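PDB 5DWD: esterase from Pelagibacterium halotolerans, which probably hydrolyses carboxylic esters, as a carboxylesterase of the alpha/beta-hydrolase superfamily. Local coordinates for residues B[33-44]-B[65-74]; B[155-163]-B[232-240]. All blocks are in the same frame, centred on the assembly; numbering follows the deposited sequence.

Interaction 1: B[33-44]-B[65-74]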
loop_
_atom_site.group_PDB
_atom_site.type_symbol
_atom_site.label_atom_id
_atom_site.label_comp_id
_atom_site.label_asym_id
_atom_site.label_seq_id
_atom_site.Cartn_x
_atom_site.Cartn_y
_atom_site.Cartn_z
ATOM N N LEU B 33 -14.229 -10.785 -20.441
ATOM C CA LEU B 33 -14.510 -12.205 -20.030
ATOM C C LEU B 33 -15.186 -12.135 -18.648
ATOM O O LEU B 33 -14.653 -11.646 -17.688
ATOM C CB LEU B 33 -13.258 -13.045 -19.910
ATOM C CG LEU B 33 -12.404 -13.016 -21.150
ATOM C CD1 LEU B 33 -11.129 -13.777 -20.909
ATOM C CD2 LEU B 33 -13.062 -13.468 -22.417
ATOM N N PRO B 34 -16.441 -12.579 -18.547
ATOM C CA PRO B 34 -16.986 -12.606 -17.201
ATOM C C PRO B 34 -16.381 -13.709 -16.331
ATOM O O PRO B 34 -15.741 -14.605 -16.842
ATOM C CB PRO B 34 -18.495 -12.818 -17.455
ATOM C CG PRO B 34 -18.624 -13.270 -18.843
ATOM C CD PRO B 34 -17.374 -13.003 -19.597
ATOM N N ALA B 35 -16.516 -13.631 -15.019
ATOM C CA ALA B 35 -15.951 -14.587 -14.093
ATOM C C ALA B 35 -16.579 -15.968 -14.386
ATOM O O ALA B 35 -17.785 -16.045 -14.587
ATOM C CB ALA B 35 -16.246 -14.170 -12.677
ATOM N N VAL B 36 -15.738 -16.967 -14.482
ATOM C CA VAL B 36 -16.105 -18.333 -14.811
ATOM C C VAL B 36 -17.166 -18.807 -13.841
ATOM O O VAL B 36 -18.131 -19.439 -14.249
ATOM C CB VAL B 36 -14.869 -19.266 -14.721
ATOM C CG1 VAL B 36 -15.279 -20.755 -14.576
ATOM C CG2 VAL B 36 -14.004 -19.054 -15.927
ATOM N N SER B 37 -16.992 -18.480 -12.566
ATOM C CA SER B 37 -17.904 -18.878 -11.512
ATOM C C SER B 37 -19.305 -18.246 -11.592
ATOM O O SER B 37 -20.214 -18.682 -10.881
ATOM C CB SER B 37 -17.311 -18.496 -10.166
ATOM O OG SER B 37 -17.448 -17.082 -9.933
ATOM N N GLY B 38 -19.495 -17.221 -12.406
ATOM C CA GLY B 38 -20.726 -16.461 -12.393
ATOM C C GLY B 38 -20.833 -15.250 -11.474
ATOM O O GLY B 38 -21.800 -14.473 -11.555
ATOM N N ALA B 39 -19.902 -15.042 -10.562
ATOM C CA ALA B 39 -20.005 -13.823 -9.726
ATOM C C ALA B 39 -18.612 -13.299 -9.398
ATOM O O ALA B 39 -17.867 -13.896 -8.595
ATOM C CB ALA B 39 -20.785 -14.090 -8.465
ATOM N N ALA B 40 -18.280 -12.187 -10.036
ATOM C CA ALA B 40 -16.915 -11.638 -9.975
ATOM C C ALA B 40 -16.647 -11.043 -8.616
ATOM O O ALA B 40 -17.426 -10.224 -8.126
ATOM C CB ALA B 40 -16.702 -10.625 -11.067
ATOM N N LYS B 41 -15.551 -11.470 -8.038
ATOM C CA LYS B 41 -15.034 -10.975 -6.768
ATOM C C LYS B 41 -13.842 -10.058 -7.022
ATOM O O LYS B 41 -13.462 -9.247 -6.151
ATOM C CB LYS B 41 -14.565 -12.154 -5.891
ATOM C CG LYS B 41 -15.677 -13.067 -5.318
ATOM C CD LYS B 41 -15.017 -14.300 -4.689
ATOM C CE LYS B 41 -15.694 -14.825 -3.434
ATOM N NZ LYS B 41 -16.717 -15.842 -3.788
ATOM N N SER B 42 -13.231 -10.222 -8.205
ATOM C CA SER B 42 -12.087 -9.367 -8.566
ATOM C C SER B 42 -12.144 -9.030 -10.079
ATOM O O SER B 42 -12.881 -9.665 -10.878
ATOM C CB SER B 42 -10.794 -10.088 -8.225
ATOM O OG SER B 42 -10.832 -11.443 -8.697
ATOM N N LEU B 43 -11.248 -8.118 -10.486
ATOM C CA LEU B 43 -11.261 -7.541 -11.810
ATOM C C LEU B 43 -9.787 -7.325 -12.227
ATOM O O LEU B 43 -9.005 -6.756 -11.449
ATOM C CB LEU B 43 -11.915 -6.154 -11.784
ATOM C CG LEU B 43 -11.864 -5.303 -13.040
ATOM C CD1 LEU B 43 -12.581 -5.978 -14.237
ATOM C CD2 LEU B 43 -12.532 -3.973 -12.752
ATOM N N VAL B 44 -9.468 -7.858 -13.407
ATOM C CA VAL B 44 -8.203 -7.613 -14.035
ATOM C C VAL B 44 -8.463 -6.788 -15.301
ATOM O O VAL B 44 -9.145 -7.261 -16.218
ATOM C CB VAL B 44 -7.477 -8.935 -14.294
ATOM C CG1 VAL B 44 -6.276 -8.685 -15.188
ATOM C CG2 VAL B 44 -6.998 -9.565 -12.977
ATOM N N ARG B 65 -8.050 -16.998 -16.716
ATOM C CA ARG B 65 -9.410 -17.337 -16.169
ATOM C C ARG B 65 -9.435 -18.829 -15.743
ATOM O O ARG B 65 -10.180 -19.178 -14.793
ATOM C CB ARG B 65 -10.559 -16.972 -17.110
ATOM C CG ARG B 65 -10.681 -17.900 -18.276
ATOM C CD ARG B 65 -11.729 -17.498 -19.299
ATOM N NE ARG B 65 -12.973 -16.902 -18.816
ATOM C CZ ARG B 65 -14.080 -16.815 -19.557
ATOM N NH1 ARG B 65 -14.106 -17.284 -20.831
ATOM N NH2 ARG B 65 -15.190 -16.262 -19.030
ATOM N N ASP B 66 -8.605 -19.690 -16.347
ATOM C CA ASP B 66 -8.478 -21.091 -15.875
ATOM C C ASP B 66 -7.987 -21.215 -14.422
ATOM O O ASP B 66 -8.350 -22.173 -13.725
ATOM C CB ASP B 66 -7.547 -21.898 -16.789
ATOM C CG ASP B 66 -8.155 -22.142 -18.165
ATOM O OD1 ASP B 66 -9.395 -22.020 -18.381
ATOM O OD2 ASP B 66 -7.366 -22.521 -19.023
ATOM N N SER B 67 -7.144 -20.277 -13.969
ATOM C CA SER B 67 -6.617 -20.256 -12.634
ATOM C C SER B 67 -7.381 -19.437 -11.644
ATOM O O SER B 67 -7.256 -19.696 -10.464
ATOM C CB SER B 67 -5.143 -19.802 -12.605
ATOM O OG SER B 67 -4.358 -20.699 -13.353
ATOM N N PHE B 68 -8.200 -18.503 -12.099
ATOM C CA PHE B 68 -8.830 -17.461 -11.290
ATOM C C PHE B 68 -10.282 -17.378 -11.629
ATOM O O PHE B 68 -10.787 -16.515 -12.350
ATOM C CB PHE B 68 -8.071 -16.108 -11.504
ATOM C CG PHE B 68 -6.645 -16.206 -11.166
ATOM C CD1 PHE B 68 -6.270 -16.471 -9.903
ATOM C CD2 PHE B 68 -5.663 -16.118 -12.105
ATOM C CE1 PHE B 68 -4.957 -16.669 -9.594
ATOM C CE2 PHE B 68 -4.338 -16.299 -11.784
ATOM C CZ PHE B 68 -3.982 -16.545 -10.529
ATOM N N PRO B 69 -11.075 -18.347 -11.122
ATOM C CA PRO B 69 -12.415 -18.459 -11.618
ATOM C C PRO B 69 -13.385 -17.420 -11.145
ATOM O O PRO B 69 -14.454 -17.320 -11.690
ATOM C CB PRO B 69 -12.846 -19.853 -11.103
ATOM C CG PRO B 69 -12.097 -19.978 -9.866
ATOM C CD PRO B 69 -10.734 -19.446 -10.212
ATOM N N ASP B 70 -13.007 -16.602 -10.164
ATOM C CA ASP B 70 -13.884 -15.508 -9.698
ATOM C C ASP B 70 -13.448 -14.124 -10.179
ATOM O O ASP B 70 -13.966 -13.109 -9.712
ATOM C CB ASP B 70 -13.894 -15.506 -8.167
ATOM C CG ASP B 70 -14.378 -16.830 -7.559
ATOM O OD1 ASP B 70 -15.347 -17.426 -8.091
ATOM O OD2 ASP B 70 -13.752 -17.257 -6.566
ATOM N N THR B 71 -12.568 -14.113 -11.180
ATOM C CA THR B 71 -12.058 -12.859 -11.763
ATOM C C THR B 71 -12.706 -12.557 -13.109
ATOM O O THR B 71 -12.760 -13.408 -14.006
ATOM C CB THR B 71 -10.513 -12.955 -11.820
ATOM O OG1 THR B 71 -10.065 -13.236 -10.502
ATOM C CG2 THR B 71 -9.885 -11.578 -12.290
ATOM N N MET B 72 -13.178 -11.319 -13.251
ATOM C CA MET B 72 -13.606 -10.760 -14.522
ATOM C C MET B 72 -12.336 -10.100 -15.183
ATOM O O MET B 72 -11.515 -9.539 -14.470
ATOM C CB MET B 72 -14.630 -9.642 -14.272
ATOM C CG MET B 72 -15.049 -8.901 -15.517
ATOM S SD MET B 72 -16.151 -7.533 -15.056
ATOM C CE MET B 72 -16.779 -6.831 -16.556
ATOM N N PHE B 73 -12.249 -10.234 -16.495
ATOM C CA PHE B 73 -11.127 -9.652 -17.278
ATOM C C PHE B 73 -11.693 -8.661 -18.291
ATOM O O PHE B 73 -12.624 -8.953 -19.037
ATOM C CB PHE B 73 -10.341 -10.740 -17.969
ATOM C CG PHE B 73 -9.703 -11.689 -17.031
ATOM C CD1 PHE B 73 -10.410 -12.832 -16.541
ATOM C CD2 PHE B 73 -8.387 -11.500 -16.636
ATOM C CE1 PHE B 73 -9.730 -13.691 -15.625
ATOM C CE2 PHE B 73 -7.790 -12.321 -15.742
ATOM C CZ PHE B 73 -8.449 -13.427 -15.220
ATOM N N VAL B 74 -11.035 -7.507 -18.445
ATOM C CA VAL B 74 -11.499 -6.512 -19.389
ATOM C C VAL B 74 -10.244 -6.007 -20.115
ATOM O O VAL B 74 -9.274 -5.737 -19.403
ATOM C CB VAL B 74 -12.157 -5.339 -18.685
ATOM C CG1 VAL B 74 -12.627 -4.293 -19.652
ATOM C CG2 VAL B 74 -13.393 -5.812 -17.907
HETATM O O HOH W 1 -12.965 -15.089 -16.938
HETATM O O HOH W 2 -12.793 -16.049 -14.318
#
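Strand 71-74 is bracketed here by backbone pairing on both flanks, antiparallel to L33 and parallel to 42-44, at one border of the main sheet. Its parallel partner is the first strand of a beta-alpha-beta crossover whose connecting helix is 54-65. L33 and F73 exchange two backbone hydrogen bonds as a hydrogen-bonded antiparallel pair, L33 N to F73 O at 2.8 Å. On the other flank M72 N, V44 N and V74 N bind S42 O, M72 O and V44 O in turn. S42 and T71 join hydroxyls, OG to OG1 at 2.7 Å; with chi1 at 47°, S42 OG sits between its own N and carbonyl carbon and can meet T71 OG1, while T71 CG2 rests on V44 CG2 (3.6 Å). V44 CB packs obliquely on F73 CD2. Across the sheet, L43 CD1 touches M72 SD and V74 CG2 beneath helix 101-126. Two turns meet beyond the strands: S37 N reaches P69 O, S37 OG gives its proton to the anti lone pair of D70 OD1 (2.8 Å), and the same OG takes A39 N in an ST turn. R65, bent at chi3 (-37°), holds P34 O in its guanidinium plane, R65 NH2 to P34 O at 2.8 Å. L33 CB lies over one face of that group. R65 NE donates to the oxygen of water 1 (2.6 Å), which also reaches P34 O. A leucine here removes both donors, and P34 O and the water would probably lose their shared tie to the 65-74 side. The L43 and M72 side is thus apolar, the other mixes V44, F73 and L33 with the hydroxyl pair, and the loops add mostly polar bonds.

Interaction 2: B[155-163]-B[232-240]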
loop_
_atom_site.group_PDB
_atom_site.type_symbol
_atom_site.label_atom_id
_atom_site.label_comp_id
_atom_site.label_asym_id
_atom_site.label_seq_id
_atom_site.Cartn_x
_atom_site.Cartn_y
_atom_site.Cartn_z
ATOM N N PRO B 155 -6.067 2.834 -3.424
ATOM C CA PRO B 155 -5.134 1.923 -4.071
ATOM C C PRO B 155 -5.817 0.745 -4.752
ATOM O O PRO B 155 -6.782 0.143 -4.246
ATOM C CB PRO B 155 -4.251 1.421 -2.921
ATOM C CG PRO B 155 -5.020 1.668 -1.689
ATOM C CD PRO B 155 -5.806 2.893 -1.954
ATOM N N LEU B 156 -5.248 0.374 -5.886
ATOM C CA LEU B 156 -5.514 -0.903 -6.493
ATOM C C LEU B 156 -5.026 -2.048 -5.636
ATOM O O LEU B 156 -4.161 -1.909 -4.784
ATOM C CB LEU B 156 -4.771 -0.964 -7.843
ATOM C CG LEU B 156 -5.237 0.067 -8.853
ATOM C CD1 LEU B 156 -4.179 0.308 -9.912
ATOM C CD2 LEU B 156 -6.535 -0.381 -9.522
ATOM N N LYS B 157 -5.517 -3.236 -5.932
ATOM C CA LYS B 157 -5.022 -4.440 -5.329
ATOM C C LYS B 157 -3.587 -4.638 -5.794
ATOM O O LYS B 157 -2.798 -5.092 -5.001
ATOM C CB LYS B 157 -5.837 -5.614 -5.771
ATOM C CG LYS B 157 -5.500 -6.910 -5.087
ATOM C CD LYS B 157 -6.339 -8.081 -5.626
ATOM C CE LYS B 157 -7.799 -7.904 -5.325
ATOM N NZ LYS B 157 -8.116 -8.054 -3.885
ATOM N N ALA B 158 -3.286 -4.255 -7.048
ATOM C CA ALA B 158 -1.895 -4.401 -7.556
ATOM C C ALA B 158 -1.737 -3.807 -8.949
ATOM O O ALA B 158 -2.750 -3.639 -9.639
ATOM C CB ALA B 158 -1.487 -5.867 -7.661
ATOM N N ILE B 159 -0.478 -3.559 -9.373
ATOM C CA ILE B 159 -0.208 -3.286 -10.774
ATOM C C ILE B 159 0.833 -4.335 -11.252
ATOM O O ILE B 159 1.804 -4.571 -10.576
ATOM C CB ILE B 159 0.348 -1.840 -10.973
ATOM C CG1 ILE B 159 -0.640 -0.823 -10.395
ATOM C CG2 ILE B 159 0.795 -1.570 -12.385
ATOM C CD1 ILE B 159 -0.137 0.567 -10.365
ATOM N N ILE B 160 0.629 -4.825 -12.470
ATOM C CA ILE B 160 1.573 -5.671 -13.172
ATOM C C ILE B 160 1.983 -4.948 -14.470
ATOM O O ILE B 160 1.130 -4.677 -15.315
ATOM C CB ILE B 160 1.102 -7.089 -13.479
ATOM C CG1 ILE B 160 0.660 -7.743 -12.195
ATOM C CG2 ILE B 160 2.291 -7.829 -14.138
ATOM C CD1 ILE B 160 0.132 -9.146 -12.360
ATOM N N ALA B 161 3.265 -4.591 -14.562
ATOM C CA ALA B 161 3.801 -3.873 -15.719
ATOM C C ALA B 161 4.780 -4.727 -16.466
ATOM O O ALA B 161 5.891 -4.912 -15.988
ATOM C CB ALA B 161 4.445 -2.581 -15.260
ATOM N N PHE B 162 4.373 -5.196 -17.623
ATOM C CA PHE B 162 5.247 -5.960 -18.509
ATOM C C PHE B 162 5.932 -5.024 -19.523
ATOM O O PHE B 162 5.282 -4.341 -20.316
ATOM C CB PHE B 162 4.501 -6.954 -19.356
ATOM C CG PHE B 162 3.845 -8.084 -18.580
ATOM C CD1 PHE B 162 4.544 -9.241 -18.352
ATOM C CD2 PHE B 162 2.502 -8.046 -18.237
ATOM C CE1 PHE B 162 3.929 -10.319 -17.683
ATOM C CE2 PHE B 162 1.896 -9.106 -17.604
ATOM C CZ PHE B 162 2.594 -10.273 -17.354
ATOM N N SER B 163 7.240 -4.970 -19.472
ATOM C CA SER B 163 8.039 -4.272 -20.507
ATOM C C SER B 163 7.742 -2.789 -20.699
ATOM O O SER B 163 7.697 -2.315 -21.806
ATOM C CB SER B 163 7.958 -5.004 -21.850
ATOM O OG SER B 163 8.158 -6.437 -21.644
ATOM N N ALA B 232 4.041 -13.725 -13.147
ATOM C CA ALA B 232 2.787 -12.982 -13.003
ATOM C C ALA B 232 1.648 -13.814 -12.426
ATOM O O ALA B 232 0.943 -13.374 -11.560
ATOM C CB ALA B 232 2.335 -12.305 -14.312
ATOM N N THR B 233 1.540 -15.041 -12.868
ATOM C CA THR B 233 0.485 -15.954 -12.401
ATOM C C THR B 233 0.675 -16.256 -10.918
ATOM O O THR B 233 -0.245 -16.184 -10.123
ATOM C CB THR B 233 0.447 -17.276 -13.221
ATOM O OG1 THR B 233 0.287 -17.001 -14.606
ATOM C CG2 THR B 233 -0.713 -18.158 -12.765
ATOM N N ALA B 234 1.899 -16.525 -10.518
ATOM C CA ALA B 234 2.177 -16.721 -9.117
ATOM C C ALA B 234 1.900 -15.513 -8.263
ATOM O O ALA B 234 1.457 -15.654 -7.135
ATOM C CB ALA B 234 3.569 -17.254 -8.936
ATOM N N PHE B 235 2.199 -14.303 -8.769
ATOM C CA PHE B 235 1.888 -13.100 -8.060
ATOM C C PHE B 235 0.368 -12.928 -7.922
ATOM O O PHE B 235 -0.095 -12.564 -6.852
ATOM C CB PHE B 235 2.528 -11.919 -8.778
ATOM C CG PHE B 235 2.304 -10.561 -8.137
ATOM C CD1 PHE B 235 2.935 -10.193 -6.959
ATOM C CD2 PHE B 235 1.496 -9.592 -8.743
ATOM C CE1 PHE B 235 2.778 -8.897 -6.442
ATOM C CE2 PHE B 235 1.366 -8.315 -8.225
ATOM C CZ PHE B 235 1.977 -7.982 -7.061
ATOM N N LEU B 236 -0.368 -13.168 -8.985
ATOM C CA LEU B 236 -1.880 -13.146 -8.942
ATOM C C LEU B 236 -2.430 -14.141 -7.874
ATOM O O LEU B 236 -3.321 -13.791 -7.093
ATOM C CB LEU B 236 -2.450 -13.474 -10.297
ATOM C CG LEU B 236 -2.794 -12.379 -11.323
ATOM C CD1 LEU B 236 -2.746 -10.966 -10.877
ATOM C CD2 LEU B 236 -2.734 -12.750 -12.784
ATOM N N ARG B 237 -1.810 -15.312 -7.801
ATOM C CA ARG B 237 -2.219 -16.287 -6.790
ATOM C C ARG B 237 -1.954 -15.766 -5.388
ATOM O O ARG B 237 -2.744 -16.071 -4.458
ATOM C CB ARG B 237 -1.545 -17.662 -7.004
ATOM C CG ARG B 237 -2.353 -18.603 -7.837
ATOM C CD ARG B 237 -1.878 -20.036 -7.681
ATOM N NE ARG B 237 -0.711 -20.175 -8.524
ATOM C CZ ARG B 237 -0.696 -20.646 -9.770
ATOM N NH1 ARG B 237 -1.820 -21.079 -10.365
ATOM N NH2 ARG B 237 0.476 -20.686 -10.424
ATOM N N GLU B 238 -0.896 -14.984 -5.180
ATOM C CA GLU B 238 -0.597 -14.420 -3.865
ATOM C C GLU B 238 -1.663 -13.446 -3.462
ATOM O O GLU B 238 -2.012 -13.374 -2.286
ATOM C CB GLU B 238 0.696 -13.577 -3.827
ATOM C CG GLU B 238 1.993 -14.270 -3.701
ATOM C CD GLU B 238 3.127 -13.255 -3.545
ATOM O OE1 GLU B 238 4.046 -13.252 -4.363
ATOM O OE2 GLU B 238 3.087 -12.428 -2.625
ATOM N N ILE B 239 -2.122 -12.607 -4.406
ATOM C CA ILE B 239 -2.917 -11.453 -3.978
ATOM C C ILE B 239 -4.409 -11.540 -4.190
ATOM O O ILE B 239 -5.108 -10.774 -3.556
ATOM C CB ILE B 239 -2.384 -10.162 -4.538
ATOM C CG1 ILE B 239 -2.577 -10.161 -6.033
ATOM C CG2 ILE B 239 -0.938 -9.989 -4.127
ATOM C CD1 ILE B 239 -2.149 -8.916 -6.701
ATOM N N LEU B 240 -4.858 -12.503 -4.992
ATOM C CA LEU B 240 -6.250 -12.723 -5.363
ATOM C C LEU B 240 -6.845 -13.703 -4.379
ATOM O O LEU B 240 -6.122 -14.271 -3.545
ATOM C CB LEU B 240 -6.362 -13.314 -6.760
ATOM C CG LEU B 240 -6.892 -12.471 -7.911
ATOM C CD1 LEU B 240 -6.800 -10.980 -7.677
ATOM C CD2 LEU B 240 -6.338 -12.874 -9.271
#
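A158 CB and I239 CD1 meet at 3.3 Å, closer than ordinary carbon packing, where the last turns of helix 226-239 press on strand 158-162. The same methyl of A158 touches F235 CE2 (3.8 Å), so two side chains one helical turn apart converge on one small residue. I160 fills the next position: its CD1 lies at the edge of the F235 ring, near the ring plane and 3.9 Å from F235 CD2, and also meets L236 CD1 at 3.7 Å. Further along the strand F162 CZ approaches A232 CB obliquely (3.7 Å); the F162 side chain also comes near, without touching, what is probably the Ser-His-Asp triad. K157 closes the other end, its aliphatic CD passing I239 O and crossing L240 CD1 at about a right angle. No hydrogen bond spans the two segments; the contact is made almost wholly by side-chain packing, with I239 O beside K157 CD.

Torsions account for the fit. F235 CG stands anti to the backbone N (chi1 -179°), which sends the ring out from the helix toward A158 and I160, while I239 reaches A158 with CG1 held between its own N and carbonyl carbon (chi1 67°). The two axes run almost exactly antiparallel, at 178°, and 10.6 Å apart, a usual spacing for a helix packed on a sheet.

Strand 158-162 lies between parallel strands 133-138 and 182-187; I134 touches L236, I239 and L240, and L183 touches F235. I159 and A161 turn to the other face, against helix 140-149, so helices cover the sheet on both sides.

In the fold
Both contacts bear on the same mixed sheet, interaction 1 at its border and interaction 2 on an inner strand. Interaction 1 is partly buried, links strands edge to edge through backbone bonds, and spreads outward into polar loop contacts and bound waters. Interaction 2 is buried and lays a helix over the sheet with apolar side chains and no hydrogen bond. Their centres are about 14 Å apart, yet they touch: the F68 ring of 65-74 packs against segment 232-240, with F68 CZ 3.4 Å from L236 CB and F68 CD1 3.7 Å from L240 CD2. The C-terminal L240 also touches S42 and T71, so residues at the end of the chain join the two regions.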